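Local coordinates for RickCE (Rickettsia bellii, PDB 5HAM), which is probably a bacterial effector deubiquitinase, a CE-clan cysteine protease that cleaves ubiquitin from modified proteins, at residues Ser28-Ile33 / Asn122-Asp127; Glu43-Tyr48 / Lys101-Leu106; Glu200-Gln205 / Leu229-Ser234; Asn166-Asn171 / Ser209-Phe214. All coordinates share one frame; numbering follows the deposited sequence.

Contact 1 of 4, residues Ser28-Ile33 / Asn122-Asp127; sequences SVQPAI and NRATKD
The amide of Gln30 and the carboxylate of Asp127 approach from opposite directions with planes 51° apart, and their nearest atoms, Gln30 NE2 and Asp127 OD2, are 2.9 Å apart. A third flat group, the guanidinium of Arg123, carries Asp127 OD1 over one face, displaced toward the rim. With Arg123 NE 3.5 Å from Asp127 OD1 this is a bridge of charge alone, since no N-H is aimed at the oxygen. The Gln30 amide stands 75° from that guanidinium and meets only the aliphatic root of the arginine, Gln30 OE1 lying 3.7 Å from Arg123 CG. Gln30 is bent at chi2 (-60°), with its CG 3.9 Å from Ala124 CB and its amide between Arg123 and Asp127. The definite hydrogen bond runs from Ser28 OG to Asp127 OD2 at 2.9 Å, reaching the oxygen on its anti side and tilted from the carboxylate plane. The other oxygen, Asp127 OD1, is held by Asn131 ND2. Strand 27-34 pairs in parallel with strand 135-141, whose Ala136 and Ile138 also touch Ala124, so helix 96-130 covers the sheet here as the last helix of a long beta-alpha-beta crossover.

Contact 2 of 4, residues Glu43-Tyr48 / Lys101-Leu106; sequences EMLKDY and KLKNDL
Tyr48 and Lys103 supply most of the van der Waals contact between helix 42-49 and helix 96-130. Their CA atoms are the nearest pair across the segments, 6.0 Å apart, and Tyr48 CB lies 3.6 Å from Lys103 CB. The backbone of Lys103 passes over one face of the tyrosine ring, its CA offset toward the rim. Around the same ring, Leu102 CB comes within 3.9 Å of Tyr48 CE1, and Leu106 CD2 within 4.0 Å of Tyr48 CE2; both leucines cross the tyrosine at about a right angle and approach the ring obliquely. Purely aliphatic packing adds one pair of methyls, Leu45 CD2 and Leu106 CD2, 3.9 Å apart.

The short axes approach to 9.5 Å with their N-to-C directions 139° apart, a roughly antiparallel crossing. It places helix 42-49 against the N-terminal half of the long helix 96-130, in the helical arm that also contains helices 52-69 and 75-93. Ile91 of helix 75-93 touches both Tyr48 and Leu102, joining a third helix to the cluster.

No hydrogen bond spans the two segments. Lys103, bent at chi2 and again at chi4 (45°), brings NZ beside a methyl, 3.4 Å from Leu45 CD1. Asp47 forms a salt bridge with Arg88 of helix 75-93, while its carbonyl oxygen accepts from Arg99 NE, slightly earlier on helix 96-130, so the two helices do share a polar tie beside the segments. Within segment 43-48 the backbone bonds reach back three residues, whereas those of 101-106 span the usual four.

Contact 3 of 4, residues Glu200-Gln205 / Leu229-Ser234; sequences EQTKQQ and LSTEES
The irregular segment 200-205 runs past the start of the short, weakly bonded helix 231-234, closest at Gln204 and Thr231 with their CA atoms 5.0 Å apart. Two side chains bond to backbone carbonyls in opposite senses. Thr231 OG1 donates to Lys203 O at 2.7 Å, in the carbonyl plane and on a lone pair. In return, Gln204 NE2 donates to Leu229 O at 2.9 Å; this bond is nearly straight (173° at the hydrogen), uses a lone pair, and lies in the plane of the glutamine amide. Gln204 extends beyond CG to reach across, and its other amide atom, OE1, accepts from Asn218 ND2 of helix 211-223, so both ends of the amide are gripped and its rotation is fixed.

Carbon atoms pack against polar ones beside these bonds. The CG2 of Thr202, anti to its own backbone nitrogen, lies 3.7 Å from Thr231 N, while Thr202 OG1 turns back to Glu200 O. Ser234 presses on the Gln204 stem, its OG 3.4 Å from Gln204 CG, and that hydroxyl donates to Ser230 O. Phe214 touches Gln204, Leu229 and Ser234 from helix 211-223.

Ser230 and Glu233 form a capping box: Glu233 N donates to Ser230 OG at 3.1 Å, and Ser230 N to Glu233 OE1 at 2.9 Å. A water also links Gln204 O with Thr231 O. Because the cross-bonds pair side-chain donors with main-chain acceptors, the contact satisfies carbonyls that regular secondary structure leaves unused, and ties the irregular loop after strand 196-199 to the capped start of helix 231-234.

Contact 4 of 4, residues Asn166-Asn171 / Ser209-Phe214; sequences NDSLGN and SACGVF
With chi1 at 55°, Ser168 sets OG between its backbone nitrogen and carbonyl carbon, directed at helix 211-223, where it lies 3.5 Å from Cys211 CA. Leu169, with chi1 at -67° and an extended chi2, swings its branch point to 3.5 Å from Cys211 SG; its CD1 also flanks the sulfur. Ser168 CB packs against Phe214 CB at 3.5 Å and meets the phenylalanine ring obliquely.

No direct hydrogen bond joins the segments. A water accepts from Ser168 N at 3.1 Å and donates, weakly, to Cys211 O. The loop is shaped by a type I turn from Asp167 to Gly170 and by an Asx turn, in which Leu169 N donates to Asp167 OD1 at 3.0 Å from above the carboxylate plane. The other oxygen, Asp167 OD2, takes Asn171 ND2 at 3.0 Å and also His146 NE2.

A histidine just before strand 147-155, bonded to an aspartate just after the adjacent strand 160-166, and a cysteine near the N-terminal end of helix 211-223 match the CE-clan triad, so all three are probably catalytic. The bonds to both carboxylate oxygens would fix the aspartate, while Leu169 and Trp147 set apolar groups against the cysteine.

From the N terminus, strand 27-34 opens contact 1, and helix 42-49 soon opens contact 2. Contact 2 closes first, at 101-106, and contact 1 further along the same helix 96-130; the smaller loop thus lies within the larger, and one long helix ties the helical arm to the sheet. Contact 4 then opens at 166-171, contact 3 at 200-205, contact 4 closes at 209-214 and contact 3 at 229-234, so these two cross. Contact 4 ties the loop after strand 160-166 to helix 211-223, contact 3 the loop after strand 196-199 to helix 231-234. Their centres are 9 Å apart, and a probable hydrogen bond from Gln204 N to Ser168 O (2.6 Å) joins them.

Contact 1 of 4, residues Ser28-Ile33 / Asn122-Asp127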
loop_
_atom_site.group_PDB
_atom_site.type_symbol
_atom_site.label_atom_id
_atom_site.label_comp_id
_atom_site.label_asym_id
_atom_site.label_seq_id
_atom_site.Cartn_x
_atom_site.Cartn_y
_atom_site.Cartn_z
ATOM N N SER A 28 -18.179 -5.303 2.981
ATOM C CA SER A 28 -17.831 -4.062 2.291
ATOM C C SER A 28 -16.364 -4.041 1.914
ATOM O O SER A 28 -15.488 -4.278 2.740
ATOM C CB SER A 28 -18.172 -2.830 3.130
ATOM O OG SER A 28 -17.572 -2.902 4.403
ATOM N N VAL A 29 -16.112 -3.765 0.648
ATOM C CA VAL A 29 -14.767 -3.575 0.163
ATOM C C VAL A 29 -14.388 -2.103 0.196
ATOM O O VAL A 29 -15.003 -1.284 -0.483
ATOM C CB VAL A 29 -14.631 -4.063 -1.280
ATOM C CG1 VAL A 29 -13.218 -3.790 -1.779
ATOM C CG2 VAL A 29 -14.973 -5.530 -1.349
ATOM N N GLN A 30 -13.363 -1.773 0.976
ATOM C CA GLN A 30 -12.932 -0.387 1.125
ATOM C C GLN A 30 -11.925 -0.008 0.053
ATOM O O GLN A 30 -11.290 -0.872 -0.542
ATOM C CB GLN A 30 -12.312 -0.179 2.512
ATOM C CG GLN A 30 -13.302 -0.360 3.640
ATOM C CD GLN A 30 -14.453 0.619 3.530
ATOM O OE1 GLN A 30 -14.249 1.795 3.248
ATOM N NE2 GLN A 30 -15.669 0.134 3.731
ATOM N N PRO A 31 -11.779 1.296 -0.208
ATOM C CA PRO A 31 -10.654 1.752 -1.028
ATOM C C PRO A 31 -9.339 1.512 -0.293
ATOM O O PRO A 31 -9.342 1.393 0.928
ATOM C CB PRO A 31 -10.925 3.250 -1.195
ATOM C CG PRO A 31 -11.918 3.597 -0.148
ATOM C CD PRO A 31 -12.730 2.379 0.088
ATOM N N ALA A 32 -8.234 1.422 -1.023
ATOM C CA ALA A 32 -6.952 1.107 -0.404
ATOM C C ALA A 32 -6.457 2.146 0.577
ATOM O O ALA A 32 -6.526 3.345 0.322
ATOM C CB ALA A 32 -5.881 0.861 -1.471
ATOM N N ILE A 33 -5.949 1.668 1.703
ATOM C CA ILE A 33 -5.088 2.471 2.540
ATOM C C ILE A 33 -3.690 2.402 1.942
ATOM O O ILE A 33 -3.202 1.322 1.624
ATOM C CB ILE A 33 -5.062 1.937 3.957
ATOM C CG1 ILE A 33 -6.316 2.404 4.712
ATOM C CG2 ILE A 33 -3.779 2.380 4.684
ATOM C CD1 ILE A 33 -6.500 1.697 6.053
ATOM N N ASN A 122 -11.997 4.237 9.680
ATOM C CA ASN A 122 -13.245 4.586 10.357
ATOM C C ASN A 122 -14.515 4.144 9.622
ATOM O O ASN A 122 -15.458 3.662 10.249
ATOM C CB ASN A 122 -13.306 6.079 10.669
ATOM C CG ASN A 122 -12.644 6.417 11.987
ATOM O OD1 ASN A 122 -12.733 5.646 12.948
ATOM N ND2 ASN A 122 -11.963 7.564 12.040
ATOM N N ARG A 123 -14.536 4.317 8.301
ATOM C CA ARG A 123 -15.664 3.877 7.492
ATOM C C ARG A 123 -15.830 2.358 7.610
ATOM O O ARG A 123 -16.938 1.859 7.763
ATOM C CB ARG A 123 -15.484 4.291 6.029
ATOM C CG ARG A 123 -16.634 3.870 5.116
ATOM C CD ARG A 123 -17.983 4.372 5.655
ATOM N NE ARG A 123 -19.127 3.953 4.844
ATOM C CZ ARG A 123 -20.395 4.138 5.198
ATOM N NH1 ARG A 123 -20.682 4.729 6.350
ATOM N NH2 ARG A 123 -21.379 3.730 4.407
ATOM N N ALA A 124 -14.717 1.638 7.569
ATOM C CA ALA A 124 -14.738 0.188 7.691
ATOM C C ALA A 124 -15.350 -0.200 9.024
ATOM O O ALA A 124 -16.183 -1.112 9.103
ATOM C CB ALA A 124 -13.323 -0.392 7.543
ATOM N N THR A 125 -14.960 0.531 10.060
ATOM C CA THR A 125 -15.475 0.313 11.402
ATOM C C THR A 125 -16.961 0.656 11.500
ATOM O O THR A 125 -17.729 -0.018 12.196
ATOM C CB THR A 125 -14.674 1.142 12.429
ATOM O OG1 THR A 125 -13.296 0.729 12.405
ATOM C CG2 THR A 125 -15.232 0.955 13.831
ATOM N N LYS A 126 -17.375 1.696 10.793
ATOM C CA LYS A 126 -18.788 2.061 10.797
ATOM C C LYS A 126 -19.611 0.967 10.109
ATOM O O LYS A 126 -20.700 0.605 10.567
ATOM C CB LYS A 126 -19.014 3.429 10.142
ATOM N N ASP A 127 -19.067 0.427 9.024
ATOM C CA ASP A 127 -19.733 -0.635 8.278
ATOM C C ASP A 127 -20.052 -1.861 9.126
ATOM O O ASP A 127 -21.188 -2.360 9.099
ATOM C CB ASP A 127 -18.911 -1.047 7.059
ATOM C CG ASP A 127 -19.059 -0.080 5.924
ATOM O OD1 ASP A 127 -19.969 0.774 6.004
ATOM O OD2 ASP A 127 -18.277 -0.172 4.953
#

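Contact 2 of 4, residues Glu43-Tyr48 / Lys101-Leu106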
loop_
_atom_site.group_PDB
_atom_site.type_symbol
_atom_site.label_atom_id
_atom_site.label_comp_id
_atom_site.label_asym_id
_atom_site.label_seq_id
_atom_site.Cartn_x
_atom_site.Cartn_y
_atom_site.Cartn_z
ATOM N N GLU A 43 15.669 17.603 6.396
ATOM C CA GLU A 43 16.783 17.728 5.460
ATOM C C GLU A 43 16.325 17.590 4.002
ATOM O O GLU A 43 16.790 18.318 3.127
ATOM C CB GLU A 43 17.882 16.713 5.786
ATOM N N MET A 44 15.394 16.674 3.750
ATOM C CA MET A 44 14.854 16.530 2.410
ATOM C C MET A 44 14.196 17.832 1.958
ATOM O O MET A 44 14.378 18.254 0.820
ATOM C CB MET A 44 13.864 15.366 2.328
ATOM C CG MET A 44 14.490 14.010 2.597
ATOM S SD MET A 44 13.298 12.654 2.775
ATOM C CE MET A 44 12.256 12.945 1.333
ATOM N N LEU A 45 13.454 18.475 2.856
ATOM C CA LEU A 45 12.700 19.679 2.503
ATOM C C LEU A 45 13.590 20.890 2.195
ATOM O O LEU A 45 13.134 21.872 1.591
ATOM C CB LEU A 45 11.681 20.024 3.589
ATOM C CG LEU A 45 10.555 18.998 3.789
ATOM C CD1 LEU A 45 9.645 19.447 4.924
ATOM C CD2 LEU A 45 9.757 18.788 2.506
ATOM N N LYS A 46 14.859 20.817 2.594
ATOM C CA LYS A 46 15.806 21.891 2.275
ATOM C C LYS A 46 16.001 22.037 0.764
ATOM O O LYS A 46 16.429 23.084 0.289
ATOM C CB LYS A 46 17.140 21.709 3.004
ATOM C CG LYS A 46 16.977 21.777 4.508
ATOM C CD LYS A 46 18.293 21.885 5.234
ATOM C CE LYS A 46 18.072 22.250 6.702
ATOM N NZ LYS A 46 19.326 22.670 7.405
ATOM N N ASP A 47 15.639 20.999 0.015
ATOM C CA ASP A 47 15.629 21.067 -1.440
ATOM C C ASP A 47 14.653 22.146 -1.892
ATOM O O ASP A 47 14.773 22.670 -3.003
ATOM C CB ASP A 47 15.186 19.729 -2.048
ATOM C CG ASP A 47 16.288 18.678 -2.058
ATOM O OD1 ASP A 47 17.346 18.876 -1.417
ATOM O OD2 ASP A 47 16.077 17.635 -2.712
ATOM N N TYR A 48 13.662 22.439 -1.044
ATOM C CA TYR A 48 12.674 23.466 -1.345
ATOM C C TYR A 48 12.914 24.789 -0.599
ATOM O O TYR A 48 12.551 25.848 -1.097
ATOM C CB TYR A 48 11.270 22.952 -1.041
ATOM C CG TYR A 48 10.953 21.590 -1.635
ATOM C CD1 TYR A 48 10.567 21.456 -2.966
ATOM C CD2 TYR A 48 11.019 20.445 -0.858
ATOM C CE1 TYR A 48 10.267 20.239 -3.497
ATOM C CE2 TYR A 48 10.723 19.216 -1.386
ATOM C CZ TYR A 48 10.343 19.117 -2.706
ATOM O OH TYR A 48 10.044 17.884 -3.232
ATOM N N LYS A 101 5.970 26.530 -3.209
ATOM C CA LYS A 101 4.678 25.932 -3.587
ATOM C C LYS A 101 4.805 24.420 -3.718
ATOM O O LYS A 101 3.922 23.662 -3.329
ATOM C CB LYS A 101 4.188 26.485 -4.927
ATOM C CG LYS A 101 4.115 28.001 -4.995
ATOM C CD LYS A 101 3.638 28.479 -6.369
ATOM C CE LYS A 101 3.507 30.001 -6.430
ATOM N NZ LYS A 101 3.121 30.494 -7.788
ATOM N N LEU A 102 5.922 23.988 -4.286
ATOM C CA LEU A 102 6.165 22.576 -4.484
ATOM C C LEU A 102 6.175 21.869 -3.129
ATOM O O LEU A 102 5.548 20.830 -2.955
ATOM C CB LEU A 102 7.494 22.402 -5.213
ATOM C CG LEU A 102 7.524 21.603 -6.515
ATOM C CD1 LEU A 102 6.253 21.795 -7.345
ATOM C CD2 LEU A 102 8.750 22.000 -7.309
ATOM N N LYS A 103 6.874 22.465 -2.167
ATOM C CA LYS A 103 6.944 21.952 -0.802
ATOM C C LYS A 103 5.563 21.868 -0.167
ATOM O O LYS A 103 5.225 20.879 0.497
ATOM C CB LYS A 103 7.848 22.855 0.039
ATOM C CG LYS A 103 7.808 22.615 1.536
ATOM C CD LYS A 103 7.999 23.933 2.256
ATOM C CE LYS A 103 7.681 23.792 3.719
ATOM N NZ LYS A 103 8.304 22.548 4.237
ATOM N N ASN A 104 4.765 22.911 -0.371
ATOM C CA ASN A 104 3.418 22.940 0.190
ATOM C C ASN A 104 2.527 21.884 -0.435
ATOM O O ASN A 104 1.747 21.250 0.270
ATOM C CB ASN A 104 2.788 24.329 0.080
ATOM C CG ASN A 104 3.444 25.329 1.012
ATOM O OD1 ASN A 104 3.802 24.989 2.145
ATOM N ND2 ASN A 104 3.624 26.559 0.541
ATOM N N ASP A 105 2.660 21.688 -1.748
ATOM C CA ASP A 105 1.945 20.610 -2.448
ATOM C C ASP A 105 2.288 19.268 -1.819
ATOM O O ASP A 105 1.408 18.462 -1.525
ATOM C CB ASP A 105 2.318 20.557 -3.935
ATOM C CG ASP A 105 1.759 21.718 -4.712
ATOM O OD1 ASP A 105 0.974 22.480 -4.112
ATOM O OD2 ASP A 105 2.092 21.864 -5.916
ATOM N N LEU A 106 3.582 19.041 -1.629
ATOM C CA LEU A 106 4.072 17.812 -1.029
ATOM C C LEU A 106 3.474 17.613 0.371
ATOM O O LEU A 106 3.023 16.531 0.719
ATOM C CB LEU A 106 5.601 17.844 -0.968
ATOM C CG LEU A 106 6.216 16.673 -0.209
ATOM C CD1 LEU A 106 5.783 15.362 -0.854
ATOM C CD2 LEU A 106 7.732 16.793 -0.158
#

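Contact 3 of 4, residues Glu200-Gln205 / Leu229-Ser234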
loop_
_atom_site.group_PDB
_atom_site.type_symbol
_atom_site.label_atom_id
_atom_site.label_comp_id
_atom_site.label_asym_id
_atom_site.label_seq_id
_atom_site.Cartn_x
_atom_site.Cartn_y
_atom_site.Cartn_z
ATOM N N GLU A 200 -1.615 -12.829 10.652
ATOM C CA GLU A 200 -1.559 -14.207 10.175
ATOM C C GLU A 200 -0.128 -14.598 9.923
ATOM O O GLU A 200 0.203 -15.794 9.928
ATOM C CB GLU A 200 -2.357 -14.378 8.881
ATOM C CG GLU A 200 -3.839 -14.079 9.022
ATOM C CD GLU A 200 -4.598 -15.201 9.711
ATOM O OE1 GLU A 200 -5.170 -14.959 10.795
ATOM O OE2 GLU A 200 -4.626 -16.325 9.170
ATOM N N GLN A 201 0.700 -13.567 9.733
ATOM C CA GLN A 201 2.103 -13.680 9.312
ATOM C C GLN A 201 2.398 -14.945 8.521
ATOM O O GLN A 201 3.169 -15.810 8.948
ATOM C CB GLN A 201 3.097 -13.489 10.477
ATOM C CG GLN A 201 2.571 -13.805 11.849
ATOM C CD GLN A 201 3.602 -13.530 12.942
ATOM O OE1 GLN A 201 4.781 -13.325 12.658
ATOM N NE2 GLN A 201 3.160 -13.519 14.190
ATOM N N THR A 202 1.755 -15.072 7.373
ATOM C CA THR A 202 1.930 -16.285 6.600
ATOM C C THR A 202 2.645 -15.953 5.316
ATOM O O THR A 202 2.060 -15.355 4.414
ATOM C CB THR A 202 0.596 -16.925 6.273
ATOM O OG1 THR A 202 -0.128 -17.117 7.485
ATOM C CG2 THR A 202 0.801 -18.264 5.565
ATOM N N LYS A 203 3.921 -16.314 5.255
ATOM C CA LYS A 203 4.682 -16.107 4.047
ATOM C C LYS A 203 4.060 -16.989 2.985
ATOM O O LYS A 203 3.885 -18.193 3.193
ATOM C CB LYS A 203 6.156 -16.477 4.251
ATOM C CG LYS A 203 6.972 -16.380 2.978
ATOM C CD LYS A 203 8.306 -17.113 3.085
ATOM C CE LYS A 203 9.496 -16.158 2.953
ATOM N NZ LYS A 203 10.817 -16.875 2.827
ATOM N N GLN A 204 3.715 -16.393 1.852
ATOM C CA GLN A 204 3.079 -17.157 0.789
ATOM C C GLN A 204 3.938 -17.227 -0.461
ATOM O O GLN A 204 4.172 -18.304 -0.999
ATOM C CB GLN A 204 1.679 -16.616 0.495
ATOM C CG GLN A 204 0.737 -16.956 1.599
ATOM C CD GLN A 204 -0.547 -16.157 1.568
ATOM O OE1 GLN A 204 -0.548 -14.965 1.246
ATOM N NE2 GLN A 204 -1.657 -16.814 1.909
ATOM N N GLN A 205 4.428 -16.081 -0.908
ATOM C CA GLN A 205 5.310 -16.047 -2.067
ATOM C C GLN A 205 6.181 -14.814 -1.979
ATOM O O GLN A 205 5.699 -13.732 -1.640
ATOM C CB GLN A 205 4.496 -16.044 -3.363
ATOM C CG GLN A 205 5.358 -16.068 -4.619
ATOM C CD GLN A 205 4.595 -16.538 -5.832
ATOM O OE1 GLN A 205 3.597 -17.244 -5.713
ATOM N NE2 GLN A 205 5.056 -16.143 -7.013
ATOM N N LEU A 229 -4.329 -19.514 2.457
ATOM C CA LEU A 229 -3.425 -20.527 1.930
ATOM C C LEU A 229 -2.143 -20.557 2.745
ATOM O O LEU A 229 -1.479 -19.546 2.876
ATOM C CB LEU A 229 -3.095 -20.236 0.466
ATOM C CG LEU A 229 -4.235 -20.376 -0.541
ATOM C CD1 LEU A 229 -3.920 -19.590 -1.807
ATOM C CD2 LEU A 229 -4.429 -21.845 -0.844
ATOM N N SER A 230 -1.795 -21.717 3.284
ATOM C CA SER A 230 -0.618 -21.803 4.130
ATOM C C SER A 230 0.639 -21.614 3.304
ATOM O O SER A 230 0.584 -21.552 2.064
ATOM C CB SER A 230 -0.558 -23.156 4.814
ATOM O OG SER A 230 -0.261 -24.148 3.862
ATOM N N THR A 231 1.774 -21.517 3.995
ATOM C CA THR A 231 3.056 -21.417 3.313
ATOM C C THR A 231 3.217 -22.629 2.407
ATOM O O THR A 231 3.593 -22.502 1.248
ATOM C CB THR A 231 4.242 -21.302 4.296
ATOM O OG1 THR A 231 4.109 -20.106 5.079
ATOM C CG2 THR A 231 5.544 -21.222 3.523
ATOM N N GLU A 232 2.859 -23.799 2.931
ATOM C CA GLU A 232 2.972 -25.053 2.196
ATOM C C GLU A 232 2.151 -25.079 0.895
ATOM O O GLU A 232 2.688 -25.354 -0.180
ATOM C CB GLU A 232 2.602 -26.226 3.111
ATOM C CG GLU A 232 3.094 -27.588 2.654
ATOM C CD GLU A 232 4.616 -27.745 2.711
ATOM O OE1 GLU A 232 5.334 -26.756 3.005
ATOM O OE2 GLU A 232 5.094 -28.875 2.461
ATOM N N GLU A 233 0.862 -24.770 0.993
ATOM C CA GLU A 233 -0.013 -24.726 -0.184
ATOM C C GLU A 233 0.329 -23.603 -1.163
ATOM O O GLU A 233 -0.121 -23.607 -2.303
ATOM C CB GLU A 233 -1.474 -24.571 0.239
ATOM C CG GLU A 233 -1.957 -25.619 1.226
ATOM C CD GLU A 233 -3.200 -25.164 2.002
ATOM O OE1 GLU A 233 -3.317 -23.948 2.317
ATOM O OE2 GLU A 233 -4.055 -26.028 2.299
ATOM N N SER A 234 1.105 -22.627 -0.718
ATOM C CA SER A 234 1.354 -21.462 -1.546
ATOM C C SER A 234 2.528 -21.685 -2.465
ATOM O O SER A 234 2.700 -20.964 -3.438
ATOM C CB SER A 234 1.585 -20.243 -0.681
ATOM O OG SER A 234 0.365 -19.832 -0.107
HETATM O O HOH W 1 5.034 -20.430 0.071
HETATM O O HOH W 2 3.006 -19.663 -5.623
#

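Contact 4 of 4, residues Asn166-Asn171 / Ser209-Phe214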
loop_
_atom_site.group_PDB
_atom_site.type_symbol
_atom_site.label_atom_id
_atom_site.label_comp_id
_atom_site.label_asym_id
_atom_site.label_seq_id
_atom_site.Cartn_x
_atom_site.Cartn_y
_atom_site.Cartn_z
ATOM N N ASN A 166 -2.686 -9.926 6.665
ATOM C CA ASN A 166 -1.587 -10.733 6.152
ATOM C C ASN A 166 -0.762 -10.085 5.057
ATOM O O ASN A 166 -1.275 -9.312 4.263
ATOM C CB ASN A 166 -2.039 -12.109 5.705
ATOM C CG ASN A 166 -0.868 -13.074 5.587
ATOM O OD1 ASN A 166 -0.196 -13.371 6.580
ATOM N ND2 ASN A 166 -0.597 -13.540 4.380
ATOM N N ASP A 167 0.525 -10.414 5.039
ATOM C CA ASP A 167 1.449 -9.967 3.997
ATOM C C ASP A 167 1.991 -11.229 3.344
ATOM O O ASP A 167 2.701 -12.003 3.980
ATOM C CB ASP A 167 2.591 -9.139 4.617
ATOM C CG ASP A 167 3.550 -8.515 3.571
ATOM O OD1 ASP A 167 3.613 -8.951 2.398
ATOM O OD2 ASP A 167 4.271 -7.570 3.944
ATOM N N SER A 168 1.653 -11.437 2.076
ATOM C CA SER A 168 2.089 -12.635 1.351
ATOM C C SER A 168 3.610 -12.787 1.226
ATOM O O SER A 168 4.115 -13.904 1.095
ATOM C CB SER A 168 1.418 -12.729 -0.033
ATOM O OG SER A 168 1.614 -11.558 -0.825
ATOM N N LEU A 169 4.336 -11.674 1.265
ATOM C CA LEU A 169 5.798 -11.706 1.215
ATOM C C LEU A 169 6.432 -12.237 2.497
ATOM O O LEU A 169 7.642 -12.473 2.536
ATOM C CB LEU A 169 6.367 -10.305 0.931
ATOM C CG LEU A 169 6.112 -9.655 -0.436
ATOM C CD1 LEU A 169 6.441 -8.164 -0.403
ATOM C CD2 LEU A 169 6.904 -10.362 -1.532
ATOM N N GLY A 170 5.629 -12.393 3.549
ATOM C CA GLY A 170 6.126 -12.897 4.822
ATOM C C GLY A 170 6.653 -11.850 5.809
ATOM O O GLY A 170 7.350 -12.194 6.754
ATOM N N ASN A 171 6.343 -10.572 5.590
ATOM C CA ASN A 171 6.614 -9.534 6.591
ATOM C C ASN A 171 5.505 -9.491 7.625
ATOM O O ASN A 171 4.363 -9.838 7.323
ATOM C CB ASN A 171 6.685 -8.150 5.954
ATOM C CG ASN A 171 7.697 -8.074 4.858
ATOM O OD1 ASN A 171 8.900 -8.131 5.107
ATOM N ND2 ASN A 171 7.218 -7.930 3.624
ATOM N N SER A 209 5.548 -9.407 -7.338
ATOM C CA SER A 209 4.512 -9.492 -8.360
ATOM C C SER A 209 3.266 -10.213 -7.835
ATOM O O SER A 209 2.158 -9.978 -8.310
ATOM C CB SER A 209 5.042 -10.213 -9.603
ATOM O OG SER A 209 5.598 -11.470 -9.257
ATOM N N ALA A 210 3.454 -11.090 -6.855
ATOM C CA ALA A 210 2.366 -11.945 -6.399
ATOM C C ALA A 210 1.543 -11.332 -5.262
ATOM O O ALA A 210 0.487 -11.871 -4.914
ATOM C CB ALA A 210 2.887 -13.340 -6.016
ATOM N N CYS A 211 2.013 -10.206 -4.713
ATOM C CA CYS A 211 1.293 -9.489 -3.637
ATOM C C CYS A 211 -0.182 -9.233 -3.892
ATOM O O CYS A 211 -1.009 -9.446 -3.010
ATOM C CB CYS A 211 1.972 -8.157 -3.299
ATOM S SG CYS A 211 3.547 -8.388 -2.460
ATOM N N GLY A 212 -0.523 -8.771 -5.089
ATOM C CA GLY A 212 -1.916 -8.494 -5.392
ATOM C C GLY A 212 -2.739 -9.763 -5.549
ATOM O O GLY A 212 -3.930 -9.797 -5.196
ATOM N N VAL A 213 -2.106 -10.813 -6.074
ATOM C CA VAL A 213 -2.791 -12.083 -6.255
ATOM C C VAL A 213 -3.275 -12.603 -4.902
ATOM O O VAL A 213 -4.453 -12.924 -4.737
ATOM C CB VAL A 213 -1.870 -13.142 -6.924
ATOM C CG1 VAL A 213 -2.671 -14.354 -7.339
ATOM C CG2 VAL A 213 -1.166 -12.549 -8.137
ATOM N N PHE A 214 -2.363 -12.651 -3.931
ATOM C CA PHE A 214 -2.670 -13.164 -2.595
ATOM C C PHE A 214 -3.459 -12.204 -1.706
ATOM O O PHE A 214 -4.232 -12.641 -0.843
ATOM C CB PHE A 214 -1.396 -13.626 -1.890
ATOM C CG PHE A 214 -0.920 -14.961 -2.353
ATOM C CD1 PHE A 214 -1.454 -16.122 -1.812
ATOM C CD2 PHE A 214 0.044 -15.058 -3.352
ATOM C CE1 PHE A 214 -1.039 -17.360 -2.234
ATOM C CE2 PHE A 214 0.467 -16.294 -3.794
ATOM C CZ PHE A 214 -0.079 -17.456 -3.231
HETATM O O HOH W 3 -0.116 -9.661 0.297
#